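Local coordinates for phage-related protein (Bacillus cereus, PDB 4JG2) that is of unknown function but probably binds single-stranded DNA, as in related phage proteins, at residues 68-73 with 108-113. Numbering follows the deposited sequence.
Sequences VLIPKT and LPLRDG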
ATOM      1  N   VAL A  68       3.647  -0.275  -3.030  1.00  7.53           N
ATOM      2  CA  VAL A  68       3.904   1.123  -2.947  1.00  7.28           C
ATOM      3  C   VAL A  68       5.374   1.326  -2.566  1.00  7.22           C
ATOM      4  O   VAL A  68       5.821   0.866  -1.492  1.00  8.73           O
ATOM      5  CB  VAL A  68       2.969   1.622  -1.819  1.00 11.76           C
ATOM      6  CG1 VAL A  68       3.077   3.085  -1.608  1.00 11.73           C
ATOM      7  CG2 VAL A  68       1.492   1.225  -2.081  1.00 13.45           C
ATOM      8  N   LEU A  69       6.123   2.006  -3.435  1.00  6.95           N
ATOM      9  CA  LEU A  69       7.543   2.248  -3.260  1.00  7.09           C
ATOM     10  C   LEU A  69       7.760   3.597  -2.628  1.00  7.88           C
ATOM     11  O   LEU A  69       7.415   4.630  -3.229  1.00  8.35           O
ATOM     12  CB  LEU A  69       8.257   2.140  -4.603  1.00  8.68           C
ATOM     13  CG  LEU A  69       8.106   0.857  -5.378  1.00  9.94           C
ATOM     14  CD1 LEU A  69       8.884   0.911  -6.675  1.00 11.09           C
ATOM     15  CD2 LEU A  69       8.324  -0.409  -4.657  1.00 17.12           C
ATOM     16  N   ILE A  70       8.332   3.607  -1.437  1.00  7.60           N
ATOM     17  CA  ILE A  70       8.545   4.811  -0.636  1.00  7.83           C
ATOM     18  C   ILE A  70      10.034   5.106  -0.555  1.00  7.53           C
ATOM     19  O   ILE A  70      10.794   4.303  -0.018  1.00  8.09           O
ATOM     20  CB  ILE A  70       7.997   4.545   0.782  1.00  9.18           C
ATOM     21  CG1 ILE A  70       6.478   4.226   0.704  1.00 11.91           C
ATOM     22  CG2 ILE A  70       8.245   5.733   1.725  1.00 10.72           C
ATOM     23  CD1 ILE A  70       5.945   3.339   1.740  1.00 17.13           C
ATOM     24  N   PRO A  71      10.464   6.219  -1.159  1.00  7.95           N
ATOM     25  CA  PRO A  71      11.898   6.464  -1.109  1.00  8.29           C
ATOM     26  C   PRO A  71      12.408   6.510   0.326  1.00  8.56           C
ATOM     27  O   PRO A  71      11.746   7.094   1.176  1.00  9.93           O
ATOM     28  CB  PRO A  71      12.057   7.800  -1.854  1.00 12.17           C
ATOM     29  CG  PRO A  71      10.759   8.209  -2.291  1.00 14.64           C
ATOM     30  CD  PRO A  71       9.721   7.256  -1.894  1.00  9.23           C
ATOM     31  N   LYS A  72      13.646   6.036   0.549  1.00  8.92           N
ATOM     32  CA  LYS A  72      14.221   6.098   1.878  1.00  9.98           C
ATOM     33  C   LYS A  72      14.490   7.516   2.344  1.00 10.36           C
ATOM     34  O   LYS A  72      14.683   7.736   3.517  1.00 12.18           O
ATOM     35  CB  LYS A  72      15.466   5.207   1.922  1.00 10.19           C
ATOM     36  CG  LYS A  72      15.087   3.734   1.902  1.00 10.91           C
ATOM     37  CD  LYS A  72      16.265   2.794   2.119  1.00 11.99           C
ATOM     38  CE  LYS A  72      15.820   1.333   2.211  1.00 11.48           C
ATOM     39  NZ  LYS A  72      16.930   0.401   2.483  1.00 12.49           N
ATOM     40  N   THR A  73      14.528   8.468   1.441  1.00 10.65           N
ATOM     41  CA  THR A  73      14.629   9.889   1.751  1.00 12.02           C
ATOM     42  C   THR A  73      13.310  10.502   2.264  1.00 11.57           C
ATOM     43  O   THR A  73      13.324  11.618   2.784  1.00 12.52           O
ATOM     44  CB  THR A  73      15.106  10.671   0.509  1.00 12.07           C
ATOM     45  OG1 THR A  73      14.246  10.322  -0.590  1.00 13.11           O
ATOM     46  CG2 THR A  73      16.544  10.366   0.143  1.00 14.40           C
ATOM     47  N   LEU A 108       5.387  -7.597   9.718  1.00 11.61           N
ATOM     48  CA  LEU A 108       5.266  -6.161   9.659  1.00 11.91           C
ATOM     49  C   LEU A 108       5.308  -5.670   8.216  1.00 10.54           C
ATOM     50  O   LEU A 108       5.948  -6.293   7.381  1.00 11.75           O
ATOM     51  CB  LEU A 108       6.379  -5.501  10.469  1.00 14.63           C
ATOM     52  CG  LEU A 108       6.466  -5.838  11.936  1.00 15.94           C
ATOM     53  CD1 LEU A 108       7.725  -5.193  12.514  1.00 23.33           C
ATOM     54  CD2 LEU A 108       5.233  -5.402  12.673  1.00 19.46           C
ATOM     55  N   PRO A 109       4.597  -4.589   7.879  1.00  9.68           N
ATOM     56  CA  PRO A 109       4.381  -4.225   6.476  1.00  8.88           C
ATOM     57  C   PRO A 109       5.446  -3.410   5.764  1.00  8.64           C
ATOM     58  O   PRO A 109       5.524  -3.428   4.541  1.00  9.82           O
ATOM     59  CB  PRO A 109       3.030  -3.473   6.512  1.00  9.18           C
ATOM     60  CG  PRO A 109       3.087  -2.798   7.858  1.00  9.82           C
ATOM     61  CD  PRO A 109       3.670  -3.868   8.760  1.00  9.35           C
ATOM     62  N   LEU A 110       6.269  -2.651   6.519  1.00  8.84           N
ATOM     63  CA  LEU A 110       7.293  -1.816   5.826  1.00  8.48           C
ATOM     64  C   LEU A 110       8.492  -2.677   5.501  1.00  9.00           C
ATOM     65  O   LEU A 110       9.280  -3.033   6.385  1.00 11.75           O
ATOM     66  CB  LEU A 110       7.659  -0.632   6.691  1.00  9.85           C
ATOM     67  CG  LEU A 110       8.538   0.388   6.003  1.00 10.47           C
ATOM     68  CD1 LEU A 110       7.761   1.209   4.991  1.00 12.42           C
ATOM     69  CD2 LEU A 110       9.182   1.284   7.033  1.00 15.68           C
ATOM     70  N   ARG A 111       8.659  -3.021   4.231  1.00  7.98           N
ATOM     71  CA  ARG A 111       9.698  -3.936   3.754  1.00  8.16           C
ATOM     72  C   ARG A 111      10.823  -3.155   3.111  1.00  7.60           C
ATOM     73  O   ARG A 111      10.649  -2.033   2.645  1.00  8.60           O
ATOM     74  CB  ARG A 111       9.069  -4.900   2.739  1.00  9.04           C
ATOM     75  CG  ARG A 111       7.810  -5.600   3.176  1.00 11.16           C
ATOM     76  CD  ARG A 111       7.865  -6.159   4.551  1.00 13.98           C
ATOM     77  NE  ARG A 111       8.931  -7.111   4.730  1.00 16.93           N
ATOM     78  CZ  ARG A 111       9.059  -7.902   5.777  1.00 21.60           C
ATOM     79  NH1 ARG A 111       8.150  -7.853   6.746  1.00 29.21           N
ATOM     80  NH2 ARG A 111      10.040  -8.744   5.841  1.00 25.78           N
ATOM     81  N   ASP A 112      12.019  -3.747   3.066  1.00  8.82           N
ATOM     82  CA  ASP A 112      13.218  -3.073   2.635  1.00  7.98           C
ATOM     83  C   ASP A 112      13.549  -3.484   1.187  1.00  8.58           C
ATOM     84  O   ASP A 112      13.986  -4.611   0.954  1.00  9.75           O
ATOM     85  CB  ASP A 112      14.372  -3.410   3.585  1.00  9.93           C
ATOM     86  CG  ASP A 112      15.604  -2.569   3.361  1.00 11.74           C
ATOM     87  OD1 ASP A 112      15.821  -2.139   2.229  1.00 11.60           O
ATOM     88  OD2 ASP A 112      16.429  -2.418   4.270  1.00 16.93           O
ATOM     89  N   GLY A 113      13.373  -2.571   0.231  1.00  8.11           N
ATOM     90  CA  GLY A 113      13.640  -2.844  -1.163  1.00  8.70           C
ATOM     91  C   GLY A 113      15.067  -3.119  -1.521  1.00  9.63           C
ATOM     92  O   GLY A 113      15.318  -3.757  -2.514  1.00 12.58           O
TER
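Ile-70 and Lys-72 reach Leu-110 and Asp-112 across one strand of a four-stranded antiparallel sheet: strand 125-132 runs between 63-71 and the edge strand 111-112, so side chains alone join the two segments. Even the closest pair of CA atoms, those of Lys-72 and Asp-112, is 9.3 Å apart. On the side covered by helix 75-96, Ile-70 CD1 meets Leu-110 CD1 at 4.3 Å, methyl to methyl. Branched aliphatic residues suit this place because both also pack on the helix, Ile-70 against Thr-77 and Ile-81, Leu-110 against Asn-82.

Just past the strand, Lys-72 carries the polar half of the contact. Its CG lies beside the backbone N (chi1 -72°), and from there the chain is fully extended, carrying NZ over to the edge strand. Its NZ reaches Asp-112 OD1 at 2.8 Å, a hydrogen-bonded salt bridge, while Asp-112 OD2 stays farther from NZ at 3.4 Å. The two side chains cross at about a right angle, and the ammonium comes to OD1 from above the carboxylate plane, 40° out of it. Asp-112 turns its CG anti to the backbone N (chi1 -170°), which sets the carboxylate beside the lysine end. The same OD1 accepts the backbone N-H of Asp-114, whose own carboxylate forms a second salt bridge with Lys-72 NZ; the lysine also makes a cation-pi contact with Tyr-126 of the intervening strand 125-132.

One ammonium is thus shared between two carboxylates and an aromatic ring. Its positive charge would offset the repulsion between Asp-112 and Asp-114, and their combined field probably favours the protonated lysine; the bridges tie Asp-112 and Asp-114 to the residue just past strand 63-71.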